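Local coordinates for putative major capsid protein (Cafeteriavirus-dependent mavirus, PDB 6G44) that probably forms the outer shell of the virophage particle as its double jelly-roll major capsid protein, here crystallised without its C-terminal domain, at residues 334-342 against 352-360; 393-404 against 417-426. One frame throughout, in Å; residues are numbered along the deposited sequence.

Interaction 1: residues 334-342 against 352-360; sequences MFAVMVSQE and QLAGIIGLE
V337 meets L359 through single methyls, CG1 against CD1 at 4.1 Å, and its own carbonyl lies beside I356 CD1. M338 follows with SD 4.0 Å from L353 CD2, and the residue also packs on helix 123-130. At V339 the two branches divide the work: CG1 rests on A354 CB at 3.8 Å, while CG2 reaches I356 CD1. The V339 carbonyl accepts from A354 N at 2.8 Å, a nearly linear bond (169° at H), and a water takes V339 N and also lies within bonding distance of A354 O. Strand 334-341 and strand 355-360 belong to different sheets of the second half of this double jelly-roll; their axes come within 7.7 Å at 128°, so they face each other across the sandwich and join backbones only where 352-354 leads into the second strand. The single bridge is S340 with L353, whose CD2 packs on S340. Q341 N then donates to Q352 O at 3.0 Å. The extended Q341 side chain carries its amide past Q352 CB, with the two amide planes 79° apart; NE2 is hydrogen-bonded to E460, and a second water joins Q341 OE1 to Q352 N.

Interaction 2: residues 393-404 against 417-426; sequences CFSGALANGLTV and EAIFGAGSVI. With SO4 (sulfate ion), chain P.
The F394 ring lies with one face against S424: CB sits 4.0 Å from the ring centroid and 17° off its normal, a CH-pi contact. At the ring's edge are V425 O, in its plane, and I426 CG1, 3.7 Å from CZ, the two side chains crossing at about a right angle. S424 OG turns back to donate to F394 O at 2.7 Å. The F420 ring is placed differently: L398 CD1 stands over one face, offset toward the rim, while G396 O approaches the edge at CD2. Here the backbones pair in a single bridge, L398 with F420, flanked by A399 N to I419 O and G421 N to A397 O. C393 O takes G396 N and G423 N from opposite faces of its plane. N400 CG lies between its backbone N and carbonyl carbon (chi1 64°), which turns the amide across to the other segment: OD1 accepts from I419 N at 2.9 Å, and ND2 donates to E417 O and to sulfate O1. T403 OG1 also binds the sulfate, probably from the crystallisation liquor. With K155 and with T167 and K93 of the second subunit around it, this is consistent with a site that accepts an anion at the subunit interface.

How the interactions relate
Both interactions are largely buried and share a sheet, since strand 334-341 of interaction 1 pairs with strand 425-428, where interaction 2 ends. They also touch directly: I356 N probably donates to S424 OG at 2.8 Å, and L353 N to A422 O at the same distance. Their settings differ. The centre of interaction 1 lies about 15 Å from the centre of the chain, that of interaction 2 about 20 Å. Interaction 1 lies within the sandwich, touches no other subunit, and rests on methyl packing, two direct backbone bonds and two bridging waters. Interaction 2 joins loops and helix ends through six hydrogen bonds and two aromatic rings, and its 399-402 part meets the second subunit beside the sulfate.

Interaction 1: residues 334-342 against 352-360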
loop_
_atom_site.group_PDB
_atom_site.type_symbol
_atom_site.label_atom_id
_atom_site.label_comp_id
_atom_site.label_asym_id
_atom_site.label_seq_id
_atom_site.Cartn_x
_atom_site.Cartn_y
_atom_site.Cartn_z
ATOM N N MET C 334 -8.555 -26.363 -3.095
ATOM C CA MET C 334 -9.347 -25.351 -2.407
ATOM C C MET C 334 -10.791 -25.415 -2.868
ATOM O O MET C 334 -11.085 -25.852 -3.980
ATOM C CB MET C 334 -8.769 -23.939 -2.641
ATOM C CG MET C 334 -9.348 -22.854 -1.715
ATOM S SD MET C 334 -8.626 -21.193 -1.935
ATOM C CE MET C 334 -6.986 -21.418 -1.295
ATOM N N PHE C 335 -11.681 -24.958 -1.994
ATOM C CA PHE C 335 -13.078 -24.791 -2.268
ATOM C C PHE C 335 -13.491 -23.360 -2.034
ATOM O O PHE C 335 -12.854 -22.647 -1.246
ATOM C CB PHE C 335 -13.913 -25.702 -1.338
ATOM C CG PHE C 335 -13.660 -27.156 -1.558
ATOM C CD1 PHE C 335 -14.394 -27.816 -2.529
ATOM C CD2 PHE C 335 -12.694 -27.839 -0.840
ATOM C CE1 PHE C 335 -14.182 -29.155 -2.784
ATOM C CE2 PHE C 335 -12.485 -29.207 -1.090
ATOM C CZ PHE C 335 -13.235 -29.831 -2.065
ATOM N N ALA C 336 -14.558 -22.947 -2.701
ATOM C CA ALA C 336 -15.145 -21.613 -2.479
ATOM C C ALA C 336 -16.657 -21.772 -2.362
ATOM O O ALA C 336 -17.282 -22.438 -3.213
ATOM C CB ALA C 336 -14.790 -20.640 -3.589
ATOM N N VAL C 337 -17.235 -21.151 -1.350
ATOM C CA VAL C 337 -18.674 -21.197 -1.097
ATOM C C VAL C 337 -19.227 -19.791 -1.220
ATOM O O VAL C 337 -18.693 -18.848 -0.610
ATOM C CB VAL C 337 -18.962 -21.735 0.318
ATOM C CG1 VAL C 337 -20.469 -21.819 0.563
ATOM C CG2 VAL C 337 -18.312 -23.083 0.514
ATOM N N MET C 338 -20.309 -19.637 -1.980
ATOM C CA MET C 338 -20.980 -18.356 -2.078
ATOM C C MET C 338 -22.456 -18.598 -2.310
ATOM O O MET C 338 -22.818 -19.613 -2.907
ATOM C CB MET C 338 -20.337 -17.473 -3.160
ATOM C CG MET C 338 -20.687 -17.666 -4.600
ATOM S SD MET C 338 -19.953 -16.328 -5.627
ATOM C CE MET C 338 -18.319 -16.958 -5.822
ATOM N N VAL C 339 -23.284 -17.677 -1.848
ATOM C CA VAL C 339 -24.729 -17.726 -2.042
ATOM C C VAL C 339 -25.122 -16.480 -2.816
ATOM O O VAL C 339 -25.020 -15.380 -2.287
ATOM C CB VAL C 339 -25.447 -17.809 -0.693
ATOM C CG1 VAL C 339 -26.970 -17.809 -0.904
ATOM C CG2 VAL C 339 -25.022 -19.042 0.089
ATOM N N SER C 340 -25.564 -16.635 -4.073
ATOM C CA SER C 340 -25.779 -15.519 -4.996
ATOM C C SER C 340 -27.263 -15.230 -5.174
ATOM O O SER C 340 -28.066 -16.170 -5.256
ATOM C CB SER C 340 -25.156 -15.811 -6.378
ATOM O OG SER C 340 -23.734 -15.760 -6.345
ATOM N N GLN C 341 -27.617 -13.948 -5.257
ATOM C CA GLN C 341 -28.970 -13.552 -5.656
ATOM C C GLN C 341 -29.107 -13.970 -7.115
ATOM O O GLN C 341 -28.304 -13.572 -7.964
ATOM C CB GLN C 341 -29.116 -12.043 -5.490
ATOM C CG GLN C 341 -30.484 -11.491 -5.858
ATOM C CD GLN C 341 -30.471 -9.992 -5.779
ATOM O OE1 GLN C 341 -29.865 -9.327 -6.622
ATOM N NE2 GLN C 341 -31.068 -9.451 -4.718
ATOM N N GLU C 342 -30.098 -14.807 -7.433
ATOM C CA GLU C 342 -30.191 -15.347 -8.795
ATOM C C GLU C 342 -30.547 -14.299 -9.847
ATOM O O GLU C 342 -29.998 -14.331 -10.946
ATOM C CB GLU C 342 -31.144 -16.553 -8.851
ATOM C CG GLU C 342 -30.467 -17.819 -8.349
ATOM C CD GLU C 342 -31.315 -19.071 -8.470
ATOM O OE1 GLU C 342 -31.161 -19.822 -9.448
ATOM O OE2 GLU C 342 -32.119 -19.328 -7.565
ATOM N N GLN C 352 -25.135 -8.903 -5.943
ATOM C CA GLN C 352 -25.561 -9.205 -4.590
ATOM C C GLN C 352 -25.324 -10.666 -4.229
ATOM O O GLN C 352 -25.774 -11.587 -4.932
ATOM C CB GLN C 352 -27.044 -8.909 -4.455
ATOM C CG GLN C 352 -27.597 -9.127 -3.061
ATOM C CD GLN C 352 -27.174 -8.017 -2.130
ATOM O OE1 GLN C 352 -27.712 -6.905 -2.209
ATOM N NE2 GLN C 352 -26.192 -8.282 -1.288
ATOM N N LEU C 353 -24.624 -10.865 -3.124
ATOM C CA LEU C 353 -24.470 -12.149 -2.484
ATOM C C LEU C 353 -25.155 -12.055 -1.131
ATOM O O LEU C 353 -25.443 -10.961 -0.638
ATOM C CB LEU C 353 -22.999 -12.501 -2.280
ATOM C CG LEU C 353 -22.087 -12.388 -3.502
ATOM C CD1 LEU C 353 -20.630 -12.634 -3.112
ATOM C CD2 LEU C 353 -22.483 -13.364 -4.611
ATOM N N ALA C 354 -25.491 -13.210 -0.581
ATOM C CA ALA C 354 -25.997 -13.273 0.778
ATOM C C ALA C 354 -24.852 -13.151 1.794
ATOM O O ALA C 354 -23.687 -13.441 1.465
ATOM C CB ALA C 354 -26.771 -14.576 1.008
ATOM N N GLY C 355 -25.202 -12.764 3.025
ATOM C CA GLY C 355 -24.231 -12.759 4.136
ATOM C C GLY C 355 -24.254 -14.127 4.787
ATOM O O GLY C 355 -25.272 -14.497 5.391
ATOM N N ILE C 356 -23.170 -14.888 4.684
ATOM C CA ILE C 356 -23.133 -16.225 5.265
ATOM C C ILE C 356 -22.739 -16.090 6.742
ATOM O O ILE C 356 -21.683 -15.553 7.065
ATOM C CB ILE C 356 -22.172 -17.163 4.518
ATOM C CG1 ILE C 356 -22.623 -17.307 3.057
ATOM C CG2 ILE C 356 -22.083 -18.525 5.227
ATOM C CD1 ILE C 356 -21.677 -18.076 2.184
ATOM N N ILE C 357 -23.581 -16.632 7.618
ATOM C CA ILE C 357 -23.386 -16.557 9.073
ATOM C C ILE C 357 -23.049 -17.914 9.686
ATOM O O ILE C 357 -22.638 -17.970 10.845
ATOM C CB ILE C 357 -24.620 -15.937 9.794
ATOM C CG1 ILE C 357 -25.858 -16.816 9.639
ATOM C CG2 ILE C 357 -24.886 -14.516 9.280
ATOM C CD1 ILE C 357 -26.993 -16.417 10.567
ATOM N N GLY C 358 -23.193 -18.995 8.910
ATOM C CA GLY C 358 -22.849 -20.324 9.375
ATOM C C GLY C 358 -22.529 -21.243 8.224
ATOM O O GLY C 358 -23.051 -21.072 7.128
ATOM N N LEU C 359 -21.616 -22.172 8.482
ATOM C CA LEU C 359 -21.188 -23.145 7.509
ATOM C C LEU C 359 -21.001 -24.478 8.196
ATOM O O LEU C 359 -20.399 -24.524 9.259
ATOM C CB LEU C 359 -19.874 -22.662 6.875
ATOM C CG LEU C 359 -19.420 -23.310 5.592
ATOM C CD1 LEU C 359 -20.422 -23.104 4.462
ATOM C CD2 LEU C 359 -18.060 -22.739 5.212
ATOM N N GLU C 360 -21.537 -25.549 7.611
ATOM C CA GLU C 360 -21.258 -26.906 8.085
ATOM C C GLU C 360 -20.901 -27.777 6.887
ATOM O O GLU C 360 -21.618 -27.790 5.895
ATOM C CB GLU C 360 -22.456 -27.483 8.852
ATOM C CG GLU C 360 -22.793 -26.668 10.098
ATOM C CD GLU C 360 -23.831 -27.304 11.015
ATOM O OE1 GLU C 360 -24.346 -26.561 11.900
ATOM O OE2 GLU C 360 -24.121 -28.511 10.880
HETATM O O HOH W 1 -22.525 -15.597 -0.042
HETATM O O HOH W 2 -27.250 -9.226 -8.026
#

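Interaction 2: residues 393-404 against 417-426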
loop_
_atom_site.group_PDB
_atom_site.type_symbol
_atom_site.label_atom_id
_atom_site.label_comp_id
_atom_site.label_asym_id
_atom_site.label_seq_id
_atom_site.Cartn_x
_atom_site.Cartn_y
_atom_site.Cartn_z
ATOM N N CYS C 393 -18.101 -5.875 4.036
ATOM C CA CYS C 393 -18.493 -6.422 2.737
ATOM C C CYS C 393 -18.906 -7.865 2.913
ATOM O O CYS C 393 -20.063 -8.219 2.667
ATOM C CB CYS C 393 -17.317 -6.296 1.793
ATOM S SG CYS C 393 -17.496 -7.156 0.216
ATOM N N PHE C 394 -17.964 -8.671 3.404
ATOM C CA PHE C 394 -18.193 -10.095 3.666
ATOM C C PHE C 394 -19.458 -10.397 4.443
ATOM O O PHE C 394 -20.204 -11.313 4.121
ATOM C CB PHE C 394 -16.982 -10.652 4.420
ATOM C CG PHE C 394 -17.083 -12.110 4.764
ATOM C CD1 PHE C 394 -17.695 -12.528 5.952
ATOM C CD2 PHE C 394 -16.548 -13.055 3.923
ATOM C CE1 PHE C 394 -17.782 -13.850 6.276
ATOM C CE2 PHE C 394 -16.635 -14.407 4.244
ATOM C CZ PHE C 394 -17.249 -14.789 5.420
ATOM N N SER C 395 -19.730 -9.589 5.454
ATOM C CA SER C 395 -20.799 -9.932 6.375
ATOM C C SER C 395 -22.199 -9.777 5.788
ATOM O O SER C 395 -23.139 -10.375 6.305
ATOM C CB SER C 395 -20.741 -9.110 7.658
ATOM O OG SER C 395 -21.056 -7.754 7.418
ATOM N N GLY C 396 -22.374 -8.906 4.799
ATOM C CA GLY C 396 -23.735 -8.611 4.309
ATOM C C GLY C 396 -24.578 -7.831 5.324
ATOM O O GLY C 396 -25.774 -7.738 5.169
ATOM N N ALA C 397 -23.943 -7.251 6.345
ATOM C CA ALA C 397 -24.663 -6.478 7.365
ATOM C C ALA C 397 -25.157 -5.151 6.827
ATOM O O ALA C 397 -24.694 -4.667 5.793
ATOM C CB ALA C 397 -23.791 -6.285 8.600
ATOM N N LEU C 398 -26.105 -4.551 7.554
ATOM C CA LEU C 398 -26.556 -3.199 7.297
ATOM C C LEU C 398 -25.409 -2.209 7.503
ATOM O O LEU C 398 -24.847 -2.120 8.613
ATOM C CB LEU C 398 -27.701 -2.857 8.254
ATOM C CG LEU C 398 -28.248 -1.433 8.148
ATOM C CD1 LEU C 398 -28.935 -1.173 6.813
ATOM C CD2 LEU C 398 -29.151 -1.127 9.341
ATOM N N ALA C 399 -25.008 -1.545 6.424
ATOM C CA ALA C 399 -23.822 -0.686 6.407
ATOM C C ALA C 399 -24.062 0.769 6.783
ATOM O O ALA C 399 -23.107 1.474 7.140
ATOM C CB ALA C 399 -23.171 -0.759 5.032
ATOM N N ASN C 400 -25.300 1.241 6.671
ATOM C CA ASN C 400 -25.624 2.654 6.910
ATOM C C ASN C 400 -26.707 2.816 7.973
ATOM O O ASN C 400 -27.760 3.424 7.745
ATOM C CB ASN C 400 -26.003 3.372 5.588
ATOM C CG ASN C 400 -27.254 2.824 4.951
ATOM O OD1 ASN C 400 -27.639 1.681 5.186
ATOM N ND2 ASN C 400 -27.882 3.640 4.096
ATOM N N GLY C 401 -26.431 2.280 9.161
ATOM C CA GLY C 401 -27.412 2.219 10.233
ATOM C C GLY C 401 -27.942 3.553 10.710
ATOM O O GLY C 401 -29.099 3.626 11.069
ATOM N N LEU C 402 -27.121 4.603 10.710
ATOM C CA LEU C 402 -27.629 5.917 11.146
ATOM C C LEU C 402 -28.717 6.410 10.231
ATOM O O LEU C 402 -29.739 6.935 10.670
ATOM C CB LEU C 402 -26.548 6.977 11.143
ATOM C CG LEU C 402 -25.700 7.162 12.337
ATOM C CD1 LEU C 402 -24.655 8.200 11.962
ATOM C CD2 LEU C 402 -26.528 7.608 13.538
ATOM N N THR C 403 -28.473 6.245 8.934
ATOM C CA THR C 403 -29.392 6.709 7.918
ATOM C C THR C 403 -30.766 6.080 8.111
ATOM O O THR C 403 -31.782 6.758 7.984
ATOM C CB THR C 403 -28.783 6.468 6.502
ATOM O OG1 THR C 403 -27.557 7.203 6.385
ATOM C CG2 THR C 403 -29.722 6.901 5.424
ATOM N N VAL C 404 -30.791 4.798 8.492
ATOM C CA VAL C 404 -31.994 4.017 8.697
ATOM C C VAL C 404 -32.632 4.180 10.106
ATOM O O VAL C 404 -33.838 3.965 10.305
ATOM C CB VAL C 404 -31.683 2.522 8.414
ATOM C CG1 VAL C 404 -32.912 1.662 8.616
ATOM C CG2 VAL C 404 -31.124 2.354 6.997
ATOM N N GLU C 417 -33.667 3.078 1.463
ATOM C CA GLU C 417 -32.395 3.744 1.749
ATOM C C GLU C 417 -31.329 2.832 2.345
ATOM O O GLU C 417 -30.169 3.236 2.393
ATOM C CB GLU C 417 -32.635 4.941 2.655
ATOM C CG GLU C 417 -33.504 5.991 1.944
ATOM C CD GLU C 417 -33.687 7.273 2.715
ATOM O OE1 GLU C 417 -32.823 7.605 3.550
ATOM O OE2 GLU C 417 -34.711 7.954 2.472
ATOM N N ALA C 418 -31.700 1.631 2.772
ATOM C CA ALA C 418 -30.742 0.739 3.435
ATOM C C ALA C 418 -29.716 0.228 2.426
ATOM O O ALA C 418 -30.043 -0.099 1.265
ATOM C CB ALA C 418 -31.460 -0.433 4.062
ATOM N N ILE C 419 -28.476 0.150 2.896
ATOM C CA ILE C 419 -27.350 -0.396 2.144
ATOM C C ILE C 419 -26.746 -1.539 2.934
ATOM O O ILE C 419 -26.565 -1.412 4.148
ATOM C CB ILE C 419 -26.295 0.688 1.894
ATOM C CG1 ILE C 419 -26.892 1.789 1.018
ATOM C CG2 ILE C 419 -25.061 0.100 1.186
ATOM C CD1 ILE C 419 -26.059 3.018 0.891
ATOM N N PHE C 420 -26.410 -2.614 2.232
ATOM C CA PHE C 420 -25.833 -3.833 2.819
ATOM C C PHE C 420 -24.485 -4.164 2.242
ATOM O O PHE C 420 -24.158 -3.790 1.102
ATOM C CB PHE C 420 -26.779 -5.029 2.665
ATOM C CG PHE C 420 -28.081 -4.829 3.378
ATOM C CD1 PHE C 420 -29.144 -4.177 2.756
ATOM C CD2 PHE C 420 -28.240 -5.274 4.675
ATOM C CE1 PHE C 420 -30.322 -3.951 3.440
ATOM C CE2 PHE C 420 -29.422 -5.048 5.365
ATOM C CZ PHE C 420 -30.461 -4.393 4.744
ATOM N N GLY C 421 -23.690 -4.887 3.021
ATOM C CA GLY C 421 -22.478 -5.464 2.456
ATOM C C GLY C 421 -22.798 -6.331 1.257
ATOM O O GLY C 421 -23.870 -6.962 1.184
ATOM N N ALA C 422 -21.866 -6.400 0.311
ATOM C CA ALA C 422 -22.104 -7.181 -0.904
ATOM C C ALA C 422 -22.297 -8.660 -0.607
ATOM O O ALA C 422 -22.956 -9.366 -1.372
ATOM C CB ALA C 422 -20.977 -7.002 -1.903
ATOM N N GLY C 423 -21.697 -9.135 0.480
ATOM C CA GLY C 423 -21.896 -10.507 0.951
ATOM C C GLY C 423 -20.650 -11.368 0.824
ATOM O O GLY C 423 -19.570 -10.875 0.526
ATOM N N SER C 424 -20.809 -12.665 1.109
ATOM C CA SER C 424 -19.682 -13.545 1.449
ATOM C C SER C 424 -19.161 -14.412 0.323
ATOM O O SER C 424 -19.929 -14.952 -0.476
ATOM C CB SER C 424 -20.060 -14.494 2.582
ATOM O OG SER C 424 -20.759 -13.859 3.627
ATOM N N VAL C 425 -17.851 -14.613 0.326
ATOM C CA VAL C 425 -17.246 -15.776 -0.334
ATOM C C VAL C 425 -16.329 -16.417 0.678
ATOM O O VAL C 425 -15.465 -15.743 1.239
ATOM C CB VAL C 425 -16.438 -15.413 -1.597
ATOM C CG1 VAL C 425 -15.834 -16.651 -2.232
ATOM C CG2 VAL C 425 -17.345 -14.705 -2.605
ATOM N N ILE C 426 -16.527 -17.706 0.930
ATOM C CA ILE C 426 -15.705 -18.424 1.910
ATOM C C ILE C 426 -14.785 -19.401 1.185
ATOM O O ILE C 426 -15.254 -20.385 0.607
ATOM C CB ILE C 426 -16.526 -19.135 3.003
ATOM C CG1 ILE C 426 -17.390 -18.130 3.763
ATOM C CG2 ILE C 426 -15.597 -19.881 3.965
ATOM C CD1 ILE C 426 -18.489 -18.764 4.602
HETATM S S SO4 P . -25.139 6.492 3.511
HETATM O O1 SO4 P . -26.501 6.025 3.190
HETATM O O2 SO4 P . -25.008 6.742 4.972
HETATM O O3 SO4 P . -24.105 5.511 3.082
HETATM O O4 SO4 P . -24.951 7.745 2.717
#